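Local coordinates for protein putative branched-chain amino acid aminotransferase IlvE (Streptococcus mutans, PDB 4DQN) that probably transfers the amino group of leucine, isoleucine or valine to 2-oxoglutarate, using pyridoxal 5'-phosphate as cofactor, at residues V74-Q87 against P99-V111. Residues are numbered along the deposited sequence; the frame is centred on the assembly and turned at random.
Sequences VQLFRPNMNAERLQ and PTDKFIDAAKQVV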
loop_
_atom_site.group_PDB
_atom_site.type_symbol
_atom_site.label_atom_id
_atom_site.label_comp_id
_atom_site.label_asym_id
_atom_site.label_seq_id
_atom_site.Cartn_x
_atom_site.Cartn_y
_atom_site.Cartn_z
ATOM N N VAL A 74 -31.380 12.667 -11.247
ATOM C CA VAL A 74 -29.970 12.316 -11.080
ATOM C C VAL A 74 -29.794 10.820 -11.306
ATOM O O VAL A 74 -30.670 10.025 -10.963
ATOM C CB VAL A 74 -29.477 12.706 -9.675
ATOM C CG1 VAL A 74 -27.999 12.313 -9.486
ATOM C CG2 VAL A 74 -29.653 14.200 -9.473
ATOM N N GLN A 75 -28.678 10.429 -11.905
ATOM C CA GLN A 75 -28.451 9.015 -12.178
ATOM C C GLN A 75 -26.994 8.606 -11.962
ATOM O O GLN A 75 -26.085 9.435 -12.026
ATOM C CB GLN A 75 -28.902 8.676 -13.606
ATOM C CG GLN A 75 -28.143 9.431 -14.694
ATOM C CD GLN A 75 -28.818 9.301 -16.046
ATOM O OE1 GLN A 75 -30.031 9.164 -16.118
ATOM N NE2 GLN A 75 -28.035 9.343 -17.123
ATOM N N LEU A 76 -26.790 7.321 -11.692
ATOM C CA LEU A 76 -25.457 6.737 -11.603
ATOM C C LEU A 76 -25.161 6.045 -12.918
ATOM O O LEU A 76 -26.086 5.703 -13.667
ATOM C CB LEU A 76 -25.403 5.710 -10.471
ATOM C CG LEU A 76 -25.560 6.283 -9.069
ATOM C CD1 LEU A 76 -25.662 5.148 -8.053
ATOM C CD2 LEU A 76 -24.385 7.214 -8.730
ATOM N N PHE A 77 -23.875 5.843 -13.196
ATOM C CA PHE A 77 -23.419 5.238 -14.441
ATOM C C PHE A 77 -22.631 3.961 -14.143
ATOM O O PHE A 77 -21.508 4.017 -13.616
ATOM C CB PHE A 77 -22.553 6.248 -15.207
ATOM C CG PHE A 77 -21.901 5.689 -16.445
ATOM C CD1 PHE A 77 -22.625 5.541 -17.625
ATOM C CD2 PHE A 77 -20.552 5.325 -16.434
ATOM C CE1 PHE A 77 -22.018 5.028 -18.771
ATOM C CE2 PHE A 77 -19.943 4.810 -17.569
ATOM C CZ PHE A 77 -20.677 4.662 -18.745
ATOM N N ARG A 78 -23.237 2.822 -14.471
ATOM C CA ARG A 78 -22.625 1.508 -14.296
ATOM C C ARG A 78 -22.048 1.225 -12.891
ATOM O O ARG A 78 -20.953 0.684 -12.785
ATOM C CB ARG A 78 -21.535 1.306 -15.366
ATOM C CG ARG A 78 -22.058 1.428 -16.815
ATOM C CD ARG A 78 -20.921 1.417 -17.854
ATOM N NE ARG A 78 -20.491 0.165 -18.518
ATOM C CZ ARG A 78 -20.785 -1.091 -18.186
ATOM N NH1 ARG A 78 -21.551 -1.377 -17.165
ATOM N NH2 ARG A 78 -20.300 -2.097 -18.902
ATOM N N PRO A 79 -22.790 1.558 -11.813
ATOM C CA PRO A 79 -22.172 1.347 -10.502
ATOM C C PRO A 79 -22.018 -0.136 -10.182
ATOM O O PRO A 79 -21.222 -0.464 -9.305
ATOM C CB PRO A 79 -23.169 1.987 -9.543
ATOM C CG PRO A 79 -24.511 1.856 -10.253
ATOM C CD PRO A 79 -24.168 2.082 -11.695
ATOM N N ASN A 80 -22.764 -1.008 -10.865
ATOM C CA ASN A 80 -22.549 -2.452 -10.744
ATOM C C ASN A 80 -21.114 -2.844 -11.083
ATOM O O ASN A 80 -20.548 -3.770 -10.479
ATOM C CB ASN A 80 -23.513 -3.231 -11.650
ATOM C CG ASN A 80 -23.297 -2.926 -13.122
ATOM O OD1 ASN A 80 -23.295 -1.762 -13.532
ATOM N ND2 ASN A 80 -23.093 -3.968 -13.922
ATOM N N MET A 81 -20.519 -2.138 -12.046
ATOM C CA MET A 81 -19.134 -2.411 -12.438
ATOM C C MET A 81 -18.147 -2.023 -11.343
ATOM O O MET A 81 -17.200 -2.762 -11.064
ATOM C CB MET A 81 -18.782 -1.679 -13.739
ATOM C CG MET A 81 -19.553 -2.168 -14.957
ATOM S SD MET A 81 -19.200 -3.871 -15.449
ATOM C CE MET A 81 -17.611 -3.607 -16.244
ATOM N N ASN A 82 -18.361 -0.869 -10.715
ATOM C CA ASN A 82 -17.546 -0.495 -9.553
ATOM C C ASN A 82 -17.662 -1.493 -8.397
ATOM O O ASN A 82 -16.676 -1.782 -7.709
ATOM C CB ASN A 82 -17.933 0.901 -9.067
ATOM C CG ASN A 82 -17.751 1.947 -10.137
ATOM O OD1 ASN A 82 -18.674 2.229 -10.908
ATOM N ND2 ASN A 82 -16.550 2.521 -10.206
ATOM N N ALA A 83 -18.871 -1.998 -8.167
ATOM C CA ALA A 83 -19.089 -2.941 -7.078
ATOM C C ALA A 83 -18.328 -4.237 -7.327
ATOM O O ALA A 83 -17.762 -4.822 -6.401
ATOM C CB ALA A 83 -20.595 -3.229 -6.915
ATOM N N GLU A 84 -18.334 -4.699 -8.575
ATOM C CA GLU A 84 -17.688 -5.959 -8.922
ATOM C C GLU A 84 -16.179 -5.803 -8.866
ATOM O O GLU A 84 -15.469 -6.714 -8.433
ATOM C CB GLU A 84 -18.172 -6.452 -10.297
ATOM C CG GLU A 84 -19.665 -6.816 -10.279
ATOM C CD GLU A 84 -20.224 -7.276 -11.626
ATOM O OE1 GLU A 84 -19.487 -7.235 -12.643
ATOM O OE2 GLU A 84 -21.414 -7.675 -11.656
ATOM N N ARG A 85 -15.688 -4.636 -9.272
ATOM C CA ARG A 85 -14.257 -4.366 -9.168
ATOM C C ARG A 85 -13.802 -4.301 -7.707
ATOM O O ARG A 85 -12.727 -4.817 -7.360
ATOM C CB ARG A 85 -13.875 -3.088 -9.927
ATOM C CG ARG A 85 -12.368 -2.826 -9.915
ATOM C CD ARG A 85 -11.955 -1.684 -10.833
ATOM N NE ARG A 85 -12.471 -0.388 -10.388
ATOM C CZ ARG A 85 -12.266 0.765 -11.033
ATOM N NH1 ARG A 85 -11.566 0.782 -12.161
ATOM N NH2 ARG A 85 -12.764 1.904 -10.552
ATOM N N LEU A 86 -14.618 -3.684 -6.849
ATOM C CA LEU A 86 -14.315 -3.633 -5.417
ATOM C C LEU A 86 -14.341 -5.032 -4.805
ATOM O O LEU A 86 -13.618 -5.300 -3.847
ATOM C CB LEU A 86 -15.318 -2.735 -4.672
ATOM C CG LEU A 86 -14.880 -1.812 -3.524
ATOM C CD1 LEU A 86 -15.986 -1.593 -2.492
ATOM C CD2 LEU A 86 -13.552 -2.178 -2.867
ATOM N N GLN A 87 -15.177 -5.921 -5.343
ATOM C CA GLN A 87 -15.244 -7.282 -4.821
ATOM C C GLN A 87 -13.965 -8.031 -5.153
ATOM O O GLN A 87 -13.415 -8.744 -4.315
ATOM C CB GLN A 87 -16.472 -8.025 -5.378
ATOM C CG GLN A 87 -17.785 -7.644 -4.693
ATOM C CD GLN A 87 -18.980 -7.724 -5.629
ATOM O OE1 GLN A 87 -18.895 -8.304 -6.717
ATOM N NE2 GLN A 87 -20.096 -7.139 -5.216
ATOM N N PRO A 99 -21.462 -6.748 -1.117
ATOM C CA PRO A 99 -22.306 -7.223 -2.226
ATOM C C PRO A 99 -22.778 -6.091 -3.138
ATOM O O PRO A 99 -22.903 -4.945 -2.700
ATOM C CB PRO A 99 -23.502 -7.873 -1.510
ATOM C CG PRO A 99 -22.891 -8.374 -0.171
ATOM C CD PRO A 99 -21.909 -7.265 0.195
ATOM N N THR A 100 -23.031 -6.414 -4.398
ATOM C CA THR A 100 -23.422 -5.411 -5.388
ATOM C C THR A 100 -24.686 -4.654 -4.989
ATOM O O THR A 100 -24.737 -3.426 -5.103
ATOM C CB THR A 100 -23.589 -6.066 -6.745
ATOM O OG1 THR A 100 -22.332 -6.649 -7.116
ATOM C CG2 THR A 100 -24.015 -5.047 -7.808
ATOM N N ASP A 101 -25.701 -5.360 -4.499
ATOM C CA ASP A 101 -26.909 -4.648 -4.095
ATOM C C ASP A 101 -26.655 -3.708 -2.910
ATOM O O ASP A 101 -27.193 -2.607 -2.887
ATOM C CB ASP A 101 -28.112 -5.582 -3.872
ATOM C CG ASP A 101 -27.899 -6.572 -2.742
ATOM O OD1 ASP A 101 -28.849 -7.334 -2.463
ATOM O OD2 ASP A 101 -26.803 -6.611 -2.135
ATOM N N LYS A 102 -25.809 -4.117 -1.960
ATOM C CA LYS A 102 -25.455 -3.249 -0.829
ATOM C C LYS A 102 -24.723 -2.002 -1.329
ATOM O O LYS A 102 -25.046 -0.878 -0.933
ATOM C CB LYS A 102 -24.570 -4.006 0.188
ATOM C CG LYS A 102 -24.124 -3.174 1.402
ATOM C CD LYS A 102 -23.212 -4.012 2.307
ATOM C CE LYS A 102 -22.819 -3.268 3.568
ATOM N NZ LYS A 102 -23.988 -2.864 4.410
ATOM N N PHE A 103 -23.741 -2.220 -2.209
ATOM C CA PHE A 103 -22.922 -1.149 -2.774
ATOM C C PHE A 103 -23.771 -0.103 -3.511
ATOM O O PHE A 103 -23.635 1.113 -3.280
ATOM C CB PHE A 103 -21.891 -1.772 -3.736
ATOM C CG PHE A 103 -20.936 -0.776 -4.364
ATOM C CD1 PHE A 103 -21.324 -0.021 -5.471
ATOM C CD2 PHE A 103 -19.639 -0.625 -3.868
ATOM C CE1 PHE A 103 -20.442 0.902 -6.056
ATOM C CE2 PHE A 103 -18.745 0.280 -4.451
ATOM C CZ PHE A 103 -19.149 1.045 -5.552
ATOM N N ILE A 104 -24.639 -0.572 -4.403
ATOM C CA ILE A 104 -25.409 0.340 -5.240
ATOM C C ILE A 104 -26.429 1.079 -4.388
ATOM O O ILE A 104 -26.614 2.286 -4.541
ATOM C CB ILE A 104 -26.091 -0.400 -6.398
ATOM C CG1 ILE A 104 -25.037 -0.893 -7.390
ATOM C CG2 ILE A 104 -27.065 0.507 -7.139
ATOM C CD1 ILE A 104 -25.633 -1.821 -8.454
ATOM N N ASP A 105 -27.073 0.363 -3.470
ATOM C CA ASP A 105 -28.023 1.003 -2.572
ATOM C C ASP A 105 -27.346 2.072 -1.738
ATOM O O ASP A 105 -27.905 3.150 -1.511
ATOM C CB ASP A 105 -28.670 -0.015 -1.635
ATOM C CG ASP A 105 -29.558 0.648 -0.611
ATOM O OD1 ASP A 105 -30.645 1.114 -1.000
ATOM O OD2 ASP A 105 -29.163 0.734 0.577
ATOM N N ALA A 106 -26.142 1.777 -1.259
ATOM C CA ALA A 106 -25.422 2.746 -0.440
ATOM C C ALA A 106 -25.095 3.992 -1.244
ATOM O O ALA A 106 -25.235 5.114 -0.752
ATOM C CB ALA A 106 -24.154 2.129 0.108
ATOM N N ALA A 107 -24.612 3.796 -2.466
ATOM C CA ALA A 107 -24.312 4.913 -3.358
ATOM C C ALA A 107 -25.547 5.794 -3.563
ATOM O O ALA A 107 -25.466 7.016 -3.459
ATOM C CB ALA A 107 -23.801 4.398 -4.694
ATOM N N LYS A 108 -26.682 5.174 -3.872
ATOM C CA LYS A 108 -27.922 5.933 -4.031
ATOM C C LYS A 108 -28.319 6.715 -2.780
ATOM O O LYS A 108 -28.725 7.876 -2.882
ATOM C CB LYS A 108 -29.056 5.005 -4.449
ATOM C CG LYS A 108 -28.889 4.449 -5.849
ATOM C CD LYS A 108 -30.166 3.741 -6.292
ATOM C CE LYS A 108 -30.038 3.245 -7.723
ATOM N NZ LYS A 108 -31.268 2.525 -8.195
ATOM N N GLN A 109 -28.214 6.085 -1.604
ATOM C CA GLN A 109 -28.513 6.779 -0.350
ATOM C C GLN A 109 -27.681 8.044 -0.184
ATOM O O GLN A 109 -28.188 9.064 0.296
ATOM C CB GLN A 109 -28.250 5.878 0.863
ATOM C CG GLN A 109 -29.281 4.789 1.104
ATOM C CD GLN A 109 -29.030 4.079 2.422
ATOM O OE1 GLN A 109 -28.975 4.709 3.473
ATOM N NE2 GLN A 109 -28.849 2.762 2.363
ATOM N N VAL A 110 -26.397 7.975 -0.548
ATOM C CA VAL A 110 -25.524 9.140 -0.418
ATOM C C VAL A 110 -25.919 10.247 -1.398
ATOM O O VAL A 110 -25.972 11.422 -1.022
ATOM C CB VAL A 110 -24.037 8.765 -0.580
ATOM C CG1 VAL A 110 -23.153 10.019 -0.532
ATOM C CG2 VAL A 110 -23.632 7.811 0.530
ATOM N N VAL A 111 -26.216 9.875 -2.640
ATOM C CA VAL A 111 -26.648 10.850 -3.639
ATOM C C VAL A 111 -27.935 11.534 -3.199
ATOM O O VAL A 111 -28.016 12.772 -3.176
ATOM C CB VAL A 111 -26.886 10.189 -4.994
ATOM C CG1 VAL A 111 -27.405 11.209 -5.986
ATOM C CG2 VAL A 111 -25.583 9.558 -5.506
HETATM O O HOH W 1 -22.748 -8.236 -9.285
#
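The ring of Phe103 lies against the helix 79-87, with the methyl of Ala83 over one face, displaced from the centre: CB of Ala83 stands 3.9 Å from the centroid of the Phe103 ring, a CH-pi contact. The Phe103 side chain leaves its helix with CG opposite the backbone N (chi1 -178°), which sets the ring as a knob among Pro79, Asn82, Ala83 and Leu86. CB of Asn82 meets CZ of Phe103 at 3.7 Å, while CD1 of Leu86 touches the ring edge at CE2; the Leu86 side chain lies about 6 Å from that of Lys188, the predicted cofactor lysine, unmodified here. The amide of Asn82 turns away to Glu62. The axes of 79-87 and 100-111 cross at 127°, 9.0 Å apart. Toward the strand, CG1 of Ile104 packs on CG of Pro79, and Tyr341 of strand 340-342 touches both side chains. Leu76 divides its branches, CD1 reaching CB of Ala107 at 3.9 Å and CD2 running past CG2 of Val111 in the opposite direction; CG1 of Val74 meets CG1 of Val111 at 3.7 Å. Helix 100-111 thus covers strand 74-77, next to the outermost strand 340-342 of the antiparallel sheet, as well as the helix that follows it. At the polar border Thr100 is a second knob, among Asn80, Ala83, Glu84 and Gln87. Gln87 NE2 donates to Thr100 OG1 (3.0 Å, 162°), close to the amide plane, and also bonds the carbonyl of Val98. One water joins OG1 of Thr100 to OE2 of Glu84. The two bonds of Gln87 NE2 restrict rotation of its amide, tying the start of helix 100-111 to helix 79-87 beside a largely apolar seam.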